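Local atomic coordinates of HAD hydrolase, family IA, variant 3 (Entamoeba histolytica, PDB entry 6W04), a protein that probably acts as a magnesium-dependent hydrolase of the haloacid dehalogenase (HAD) superfamily, with a magnesium ion bound at its presumed active site. Residues A3-F8 with V159-C164; C164-D169 with A180-I185. One frame throughout, in Å; residues are numbered along the deposited sequence.

Contact 1 (A3-F8 with V159-C164). With MG (magnesium ion), chain B.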
ATOM      1  N   ALA A   3     -12.771 -11.644  -5.910  1.00 45.76           N
ATOM      2  CA  ALA A   3     -12.557 -10.539  -4.992  1.00 51.11           C
ATOM      3  C   ALA A   3     -11.536  -9.580  -5.579  1.00 46.75           C
ATOM      4  O   ALA A   3     -10.814  -9.905  -6.525  1.00 48.05           O
ATOM      5  CB  ALA A   3     -12.090 -11.029  -3.615  1.00 47.43           C
ATOM      6  N   VAL A   4     -11.508  -8.382  -5.004  1.00 38.00           N
ATOM      7  CA  VAL A   4     -10.484  -7.376  -5.267  1.00 36.48           C
ATOM      8  C   VAL A   4      -9.789  -7.051  -3.956  1.00 40.12           C
ATOM      9  O   VAL A   4     -10.451  -6.764  -2.953  1.00 35.30           O
ATOM     10  CB  VAL A   4     -11.083  -6.094  -5.869  1.00 39.06           C
ATOM     11  CG1 VAL A   4      -9.992  -5.047  -6.087  1.00 35.02           C
ATOM     12  CG2 VAL A   4     -11.854  -6.408  -7.136  1.00 46.36           C
ATOM     13  N   LEU A   5      -8.461  -7.072  -3.961  1.00 34.13           N
ATOM     14  CA  LEU A   5      -7.684  -6.749  -2.766  1.00 33.57           C
ATOM     15  C   LEU A   5      -6.917  -5.471  -3.064  1.00 35.89           C
ATOM     16  O   LEU A   5      -6.051  -5.464  -3.946  1.00 33.47           O
ATOM     17  CB  LEU A   5      -6.744  -7.903  -2.403  1.00 35.16           C
ATOM     18  CG  LEU A   5      -7.418  -9.286  -2.476  1.00 41.85           C
ATOM     19  CD1 LEU A   5      -6.421 -10.430  -2.187  1.00 37.78           C
ATOM     20  CD2 LEU A   5      -8.639  -9.337  -1.529  1.00 40.77           C
ATOM     21  N   PHE A   6      -7.257  -4.379  -2.371  1.00 30.09           N
ATOM     22  CA  PHE A   6      -6.570  -3.102  -2.568  1.00 34.52           C
ATOM     23  C   PHE A   6      -5.431  -2.908  -1.566  1.00 30.78           C
ATOM     24  O   PHE A   6      -5.658  -2.913  -0.347  1.00 29.35           O
ATOM     25  CB  PHE A   6      -7.514  -1.912  -2.396  1.00 33.01           C
ATOM     26  CG  PHE A   6      -8.663  -1.854  -3.379  1.00 28.40           C
ATOM     27  CD1 PHE A   6      -8.540  -1.135  -4.558  1.00 31.92           C
ATOM     28  CD2 PHE A   6      -9.890  -2.419  -3.062  1.00 33.67           C
ATOM     29  CE1 PHE A   6      -9.617  -1.024  -5.450  1.00 34.85           C
ATOM     30  CE2 PHE A   6     -10.968  -2.336  -3.956  1.00 39.32           C
ATOM     31  CZ  PHE A   6     -10.831  -1.633  -5.135  1.00 37.25           C
ATOM     32  N   ASP A   7      -4.237  -2.631  -2.080  1.00 27.57           N
ATOM     33  CA  ASP A   7      -3.217  -1.984  -1.255  1.00 29.04           C
ATOM     34  C   ASP A   7      -3.676  -0.574  -0.929  1.00 32.35           C
ATOM     35  O   ASP A   7      -4.503  -0.002  -1.639  1.00 30.73           O
ATOM     36  CB  ASP A   7      -1.891  -1.936  -2.004  1.00 24.95           C
ATOM     37  CG  ASP A   7      -0.790  -1.271  -1.216  1.00 35.70           C
ATOM     38  OD1 ASP A   7      -0.615  -1.609  -0.025  1.00 31.60           O
ATOM     39  OD2 ASP A   7      -0.081  -0.430  -1.805  1.00 34.18           O
ATOM     40  N   PHE A   8      -3.142   0.015   0.142  1.00 28.02           N
ATOM     41  CA  PHE A   8      -3.607   1.347   0.516  1.00 27.79           C
ATOM     42  C   PHE A   8      -2.592   2.434   0.176  1.00 29.84           C
ATOM     43  O   PHE A   8      -2.842   3.233  -0.735  1.00 28.61           O
ATOM     44  CB  PHE A   8      -4.024   1.393   1.979  1.00 28.38           C
ATOM     45  CG  PHE A   8      -4.813   2.626   2.310  1.00 29.55           C
ATOM     46  CD1 PHE A   8      -6.173   2.681   2.037  1.00 30.40           C
ATOM     47  CD2 PHE A   8      -4.179   3.758   2.795  1.00 30.51           C
ATOM     48  CE1 PHE A   8      -6.905   3.828   2.292  1.00 31.88           C
ATOM     49  CE2 PHE A   8      -4.904   4.904   3.068  1.00 33.64           C
ATOM     50  CZ  PHE A   8      -6.264   4.938   2.810  1.00 31.30           C
ATOM     51  N   VAL A 159     -12.547 -16.369  -0.125  1.00 53.42           N
ATOM     52  CA  VAL A 159     -12.415 -16.545  -1.564  1.00 56.64           C
ATOM     53  C   VAL A 159     -11.078 -17.220  -1.860  1.00 54.09           C
ATOM     54  O   VAL A 159     -10.196 -17.303  -1.009  1.00 57.19           O
ATOM     55  CB  VAL A 159     -12.522 -15.207  -2.324  1.00 51.52           C
ATOM     56  CG1 VAL A 159     -13.892 -14.562  -2.092  1.00 50.11           C
ATOM     57  CG2 VAL A 159     -11.386 -14.258  -1.895  1.00 54.18           C
ATOM     58  N   SER A 160     -10.941 -17.708  -3.087  1.00 51.87           N
ATOM     59  CA  SER A 160      -9.711 -18.338  -3.536  1.00 52.91           C
ATOM     60  C   SER A 160      -8.758 -17.269  -4.062  1.00 48.68           C
ATOM     61  O   SER A 160      -9.158 -16.425  -4.873  1.00 57.08           O
ATOM     62  CB  SER A 160     -10.007 -19.383  -4.615  1.00 60.60           C
ATOM     63  OG  SER A 160      -9.028 -19.322  -5.640  1.00 68.00           O
ATOM     64  N   ILE A 161      -7.502 -17.306  -3.590  1.00 50.16           N
ATOM     65  CA  ILE A 161      -6.535 -16.244  -3.903  1.00 47.09           C
ATOM     66  C   ILE A 161      -6.340 -16.110  -5.406  1.00 45.31           C
ATOM     67  O   ILE A 161      -6.171 -15.001  -5.926  1.00 47.52           O
ATOM     68  CB  ILE A 161      -5.187 -16.490  -3.186  1.00 43.56           C
ATOM     69  CG1 ILE A 161      -4.195 -15.356  -3.473  1.00 44.71           C
ATOM     70  CG2 ILE A 161      -4.556 -17.822  -3.627  1.00 48.99           C
ATOM     71  CD1 ILE A 161      -4.663 -13.990  -2.981  1.00 41.47           C
ATOM     72  N   SER A 162      -6.383 -17.228  -6.134  1.00 50.45           N
ATOM     73  CA  SER A 162      -6.050 -17.173  -7.551  1.00 48.90           C
ATOM     74  C   SER A 162      -7.172 -16.594  -8.394  1.00 51.84           C
ATOM     75  O   SER A 162      -7.004 -16.443  -9.608  1.00 51.07           O
ATOM     76  CB  SER A 162      -5.666 -18.566  -8.067  1.00 55.09           C
ATOM     77  OG  SER A 162      -6.696 -19.500  -7.818  1.00 61.25           O
ATOM     78  N   HIS A 163      -8.310 -16.266  -7.796  1.00 48.60           N
ATOM     79  CA  HIS A 163      -9.346 -15.522  -8.493  1.00 54.92           C
ATOM     80  C   HIS A 163      -9.484 -14.116  -7.925  1.00 52.72           C
ATOM     81  O   HIS A 163     -10.542 -13.490  -8.037  1.00 49.49           O
ATOM     82  CB  HIS A 163     -10.660 -16.296  -8.446  1.00 55.09           C
ATOM     83  CG  HIS A 163     -10.554 -17.650  -9.074  1.00 73.58           C
ATOM     84  ND1 HIS A 163     -10.465 -18.810  -8.336  1.00 79.93           N
ATOM     85  CD2 HIS A 163     -10.449 -18.022 -10.371  1.00 79.09           C
ATOM     86  CE1 HIS A 163     -10.350 -19.843  -9.152  1.00 80.88           C
ATOM     87  NE2 HIS A 163     -10.337 -19.391 -10.394  1.00 83.22           N
ATOM     88  N   CYS A 164      -8.407 -13.607  -7.334  1.00 44.62           N
ATOM     89  CA  CYS A 164      -8.370 -12.262  -6.778  1.00 45.39           C
ATOM     90  C   CYS A 164      -7.536 -11.338  -7.656  1.00 49.10           C
ATOM     91  O   CYS A 164      -6.445 -11.707  -8.112  1.00 49.08           O
ATOM     92  CB  CYS A 164      -7.787 -12.254  -5.355  1.00 41.90           C
ATOM     93  SG  CYS A 164      -8.880 -12.952  -4.096  1.00 43.94           S
TER
HETATM   94 MG    MG B 301       1.669   0.606  -1.502  1.00 28.64          MG
HETATM   95  O   HOH W   1       2.554  -1.318  -1.755  1.00 29.29           O
HETATM   96  O   HOH W   2       3.427   1.936  -1.483  1.00 30.53           O
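Cys164 packs its side chain against Ala3 and Leu5 of strand 3-7. SG lies 3.8 Å from Ala3 CB, and CB lies 3.9 Å from Leu5 CD1. The cysteine's chi1 of -72° sets SG beside its own backbone N and anti to the carbonyl carbon. From there SG reaches both Ala3 CB and Leu5 CD1. The branch of Leu5 that does the touching is CD1. That one methyl also meets CD1 of Ile161 end to end at 4.0 Å. The CA-CB bond of Ile161 points away from strand 3-7, but CG1 stands anti to the backbone N (chi1 -178°), and the chain beyond it swings CD1 back to Leu5. On the other flank, Val159 CG2 touches Ala3 CB at 3.7 Å. Leu157 of helix 148-157 packs on both Ala3 and Leu5.

The backbones meet at one parallel bridge, Ala3 with Cys164. Here Ala3 O receives a CA-H...O contact from Cys164 CA at 3.4 Å. The turn before the strand is held by its own bonds: His163 N to Ser160 O and Cys164 N to Ile161 O. Ser160 OG also pairs with His163 ND1 at 3.1 Å. At the far end of strand 3-7, Asp7 OD2 binds the magnesium ion at 2.1 Å, while its OD1 forms a salt bridge with Lys144. This is the start of the central parallel pairing of a Rossmann-like HAD fold, whose first strand carries a metal-binding aspartate at its C-terminal end.

Contact 2 (C164-D169 with A180-I185); sequences CIVFED and AGATPI. With MG (magnesium ion), chain B.
Ile185 packs on Phe167 and Ile165, two residues of strand 164-168 on the same face of the sheet. Its CG2 lies 3.7 Å from Phe167 CE2, and the two side chains lie alongside each other, both directed to that face. The approach to the ring is oblique. Ile185 CG1 is anti to the carbonyl carbon (chi1 -61°), and the extended chain beyond carries CD1 to within 3.9 Å of Ile165 CG2. Ile165 CG2 also lies over one face of the Phe167 ring, toward its rim. Ile165 CD1 crosses to Thr183 CG2. On the other face of the sheet, Val166 CG2 meets Ala182 CB at 3.6 Å.

Four backbone hydrogen bonds join the strands in parallel register. Thr183 N donates to Cys164 O at 3.0 Å, and Val166 N to Thr183 O. Ile185 N to Val166 O is the shortest of the four, at 2.7 Å. Glu168 N closes the series on Ile185 O at 3.2 Å.

The polar edge lies at the C-terminal end of strand 164-168. Glu168 OE1 accepts from Asp169 N through its anti lone pair and from a magnesium-bound water at 2.6 Å. Its OE2 is held by Tyr150 and Lys144. Asp169 OD2 binds magnesium at 2.1 Å, and OD1 takes a hydrogen bond from the second metal-bound water.

Gly181 ends helix 171-180 in a Schellman motif, completing the beta-alpha-beta unit from strand 164-168 to strand 183-187. Helix 214-222 packs on Ile165, Thr183 and Ile185. Helix 148-157 packs on Val166 across the sheet, and strand 3-7 flanks strand 164-168 on its other edge.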
ATOM      1  N   CYS A 164      -8.407 -13.607  -7.334  1.00 44.62           N
ATOM      2  CA  CYS A 164      -8.370 -12.262  -6.778  1.00 45.39           C
ATOM      3  C   CYS A 164      -7.536 -11.338  -7.656  1.00 49.10           C
ATOM      4  O   CYS A 164      -6.445 -11.707  -8.112  1.00 49.08           O
ATOM      5  CB  CYS A 164      -7.787 -12.254  -5.355  1.00 41.90           C
ATOM      6  SG  CYS A 164      -8.880 -12.952  -4.096  1.00 43.94           S
ATOM      7  N   ILE A 165      -8.056 -10.133  -7.877  1.00 44.45           N
ATOM      8  CA  ILE A 165      -7.276  -9.007  -8.371  1.00 40.24           C
ATOM      9  C   ILE A 165      -6.632  -8.296  -7.187  1.00 39.37           C
ATOM     10  O   ILE A 165      -7.273  -8.082  -6.151  1.00 38.56           O
ATOM     11  CB  ILE A 165      -8.163  -8.040  -9.176  1.00 41.34           C
ATOM     12  CG1 ILE A 165      -8.634  -8.716 -10.461  1.00 41.84           C
ATOM     13  CG2 ILE A 165      -7.408  -6.752  -9.458  1.00 35.39           C
ATOM     14  CD1 ILE A 165      -7.511  -8.964 -11.496  1.00 44.95           C
ATOM     15  N   VAL A 166      -5.354  -7.939  -7.336  1.00 34.45           N
ATOM     16  CA  VAL A 166      -4.636  -7.097  -6.394  1.00 31.44           C
ATOM     17  C   VAL A 166      -4.177  -5.844  -7.128  1.00 34.65           C
ATOM     18  O   VAL A 166      -3.573  -5.939  -8.201  1.00 40.11           O
ATOM     19  CB  VAL A 166      -3.437  -7.832  -5.772  1.00 33.10           C
ATOM     20  CG1 VAL A 166      -2.585  -6.852  -4.944  1.00 30.32           C
ATOM     21  CG2 VAL A 166      -3.933  -8.999  -4.925  1.00 35.74           C
ATOM     22  N   PHE A 167      -4.495  -4.676  -6.565  1.00 30.93           N
ATOM     23  CA  PHE A 167      -3.976  -3.388  -7.019  1.00 31.55           C
ATOM     24  C   PHE A 167      -2.799  -3.013  -6.124  1.00 34.93           C
ATOM     25  O   PHE A 167      -2.939  -2.986  -4.900  1.00 33.22           O
ATOM     26  CB  PHE A 167      -5.043  -2.294  -6.945  1.00 28.67           C
ATOM     27  CG  PHE A 167      -6.137  -2.425  -8.000  1.00 32.48           C
ATOM     28  CD1 PHE A 167      -7.394  -2.895  -7.663  1.00 35.00           C
ATOM     29  CD2 PHE A 167      -5.902  -2.035  -9.305  1.00 32.12           C
ATOM     30  CE1 PHE A 167      -8.415  -2.985  -8.617  1.00 34.73           C
ATOM     31  CE2 PHE A 167      -6.898  -2.133 -10.280  1.00 35.96           C
ATOM     32  CZ  PHE A 167      -8.157  -2.610  -9.926  1.00 46.82           C
ATOM     33  N   GLU A 168      -1.652  -2.731  -6.730  1.00 31.96           N
ATOM     34  CA  GLU A 168      -0.435  -2.508  -5.959  1.00 30.17           C
ATOM     35  C   GLU A 168       0.408  -1.468  -6.681  1.00 34.71           C
ATOM     36  O   GLU A 168       0.282  -1.295  -7.895  1.00 35.15           O
ATOM     37  CB  GLU A 168       0.354  -3.812  -5.788  1.00 31.07           C
ATOM     38  CG  GLU A 168       0.108  -4.518  -4.495  1.00 26.30           C
ATOM     39  CD  GLU A 168       0.833  -3.843  -3.346  1.00 39.16           C
ATOM     40  OE1 GLU A 168       1.466  -2.771  -3.572  1.00 34.00           O
ATOM     41  OE2 GLU A 168       0.773  -4.395  -2.224  1.00 32.20           O
ATOM     42  N   ASP A 169       1.285  -0.782  -5.924  1.00 30.25           N
ATOM     43  CA  ASP A 169       2.093   0.305  -6.484  1.00 31.45           C
ATOM     44  C   ASP A 169       3.597   0.101  -6.365  1.00 33.97           C
ATOM     45  O   ASP A 169       4.356   0.945  -6.861  1.00 35.73           O
ATOM     46  CB  ASP A 169       1.740   1.649  -5.826  1.00 26.13           C
ATOM     47  CG  ASP A 169       2.160   1.721  -4.367  1.00 29.57           C
ATOM     48  OD1 ASP A 169       2.952   2.624  -4.007  1.00 31.29           O
ATOM     49  OD2 ASP A 169       1.678   0.881  -3.573  1.00 33.40           O
ATOM     50  N   ALA A 180       1.477 -15.040  -3.930  1.00 41.06           N
ATOM     51  CA  ALA A 180       0.254 -15.580  -3.363  1.00 35.22           C
ATOM     52  C   ALA A 180      -0.600 -16.274  -4.413  1.00 40.44           C
ATOM     53  O   ALA A 180      -1.431 -17.113  -4.061  1.00 43.97           O
ATOM     54  CB  ALA A 180      -0.557 -14.461  -2.671  1.00 34.62           C
ATOM     55  N   GLY A 181      -0.379 -15.982  -5.690  1.00 39.30           N
ATOM     56  CA  GLY A 181      -1.192 -16.545  -6.748  1.00 44.15           C
ATOM     57  C   GLY A 181      -2.287 -15.633  -7.264  1.00 42.17           C
ATOM     58  O   GLY A 181      -3.058 -16.052  -8.133  1.00 46.27           O
ATOM     59  N   ALA A 182      -2.384 -14.409  -6.756  1.00 39.19           N
ATOM     60  CA  ALA A 182      -3.348 -13.440  -7.264  1.00 44.20           C
ATOM     61  C   ALA A 182      -2.829 -12.775  -8.546  1.00 46.17           C
ATOM     62  O   ALA A 182      -1.671 -12.936  -8.947  1.00 43.18           O
ATOM     63  CB  ALA A 182      -3.658 -12.388  -6.197  1.00 38.29           C
ATOM     64  N   THR A 183      -3.710 -12.021  -9.204  1.00 43.87           N
ATOM     65  CA  THR A 183      -3.367 -11.343 -10.454  1.00 37.87           C
ATOM     66  C   THR A 183      -3.213  -9.849 -10.200  1.00 40.32           C
ATOM     67  O   THR A 183      -4.201  -9.180  -9.848  1.00 39.80           O
ATOM     68  CB  THR A 183      -4.431 -11.597 -11.518  1.00 43.76           C
ATOM     69  OG1 THR A 183      -4.449 -12.996 -11.846  1.00 47.02           O
ATOM     70  CG2 THR A 183      -4.136 -10.788 -12.783  1.00 41.29           C
ATOM     71  N   PRO A 184      -2.013  -9.283 -10.347  1.00 41.95           N
ATOM     72  CA  PRO A 184      -1.805  -7.882  -9.962  1.00 37.61           C
ATOM     73  C   PRO A 184      -2.045  -6.916 -11.109  1.00 42.93           C
ATOM     74  O   PRO A 184      -1.754  -7.192 -12.278  1.00 43.38           O
ATOM     75  CB  PRO A 184      -0.323  -7.861  -9.547  1.00 36.20           C
ATOM     76  CG  PRO A 184       0.321  -8.857 -10.517  1.00 35.96           C
ATOM     77  CD  PRO A 184      -0.766  -9.907 -10.841  1.00 39.59           C
ATOM     78  N   ILE A 185      -2.584  -5.757 -10.751  1.00 33.91           N
ATOM     79  CA  ILE A 185      -2.711  -4.614 -11.652  1.00 39.49           C
ATOM     80  C   ILE A 185      -1.956  -3.462 -10.998  1.00 38.38           C
ATOM     81  O   ILE A 185      -2.240  -3.100  -9.850  1.00 35.53           O
ATOM     82  CB  ILE A 185      -4.180  -4.242 -11.917  1.00 40.51           C
ATOM     83  CG1 ILE A 185      -4.917  -5.414 -12.587  1.00 40.94           C
ATOM     84  CG2 ILE A 185      -4.263  -2.955 -12.746  1.00 40.75           C
ATOM     85  CD1 ILE A 185      -6.418  -5.165 -12.883  1.00 41.26           C
TER
HETATM   86 MG    MG B 301       1.669   0.606  -1.502  1.00 28.64          MG
HETATM   87  O   HOH W   1       2.554  -1.318  -1.755  1.00 29.29           O
HETATM   88  O   HOH W   2       3.427   1.936  -1.483  1.00 30.53           O

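Both contacts belong to one parallel sheet, in which strand 164-168 lies between strands 3-7 and 183-187. Cys164 is common to the two. Contact 1 catches the start of the first pairing, where a partly exposed turn leads into the strand. It rests mainly on small apolar touches. Contact 2 is buried and runs along the strand, so a ladder of backbone bonds accompanies its apolar packing. Leu5 N with Ile165 O, at 2.7 Å, is a probable hydrogen bond joining them. The C-terminal ends of strands 3-7 and 164-168 converge on the magnesium ion: Asp7 comes from contact 1, Asp169 from contact 2, and Asn9 O completes the protein ligands.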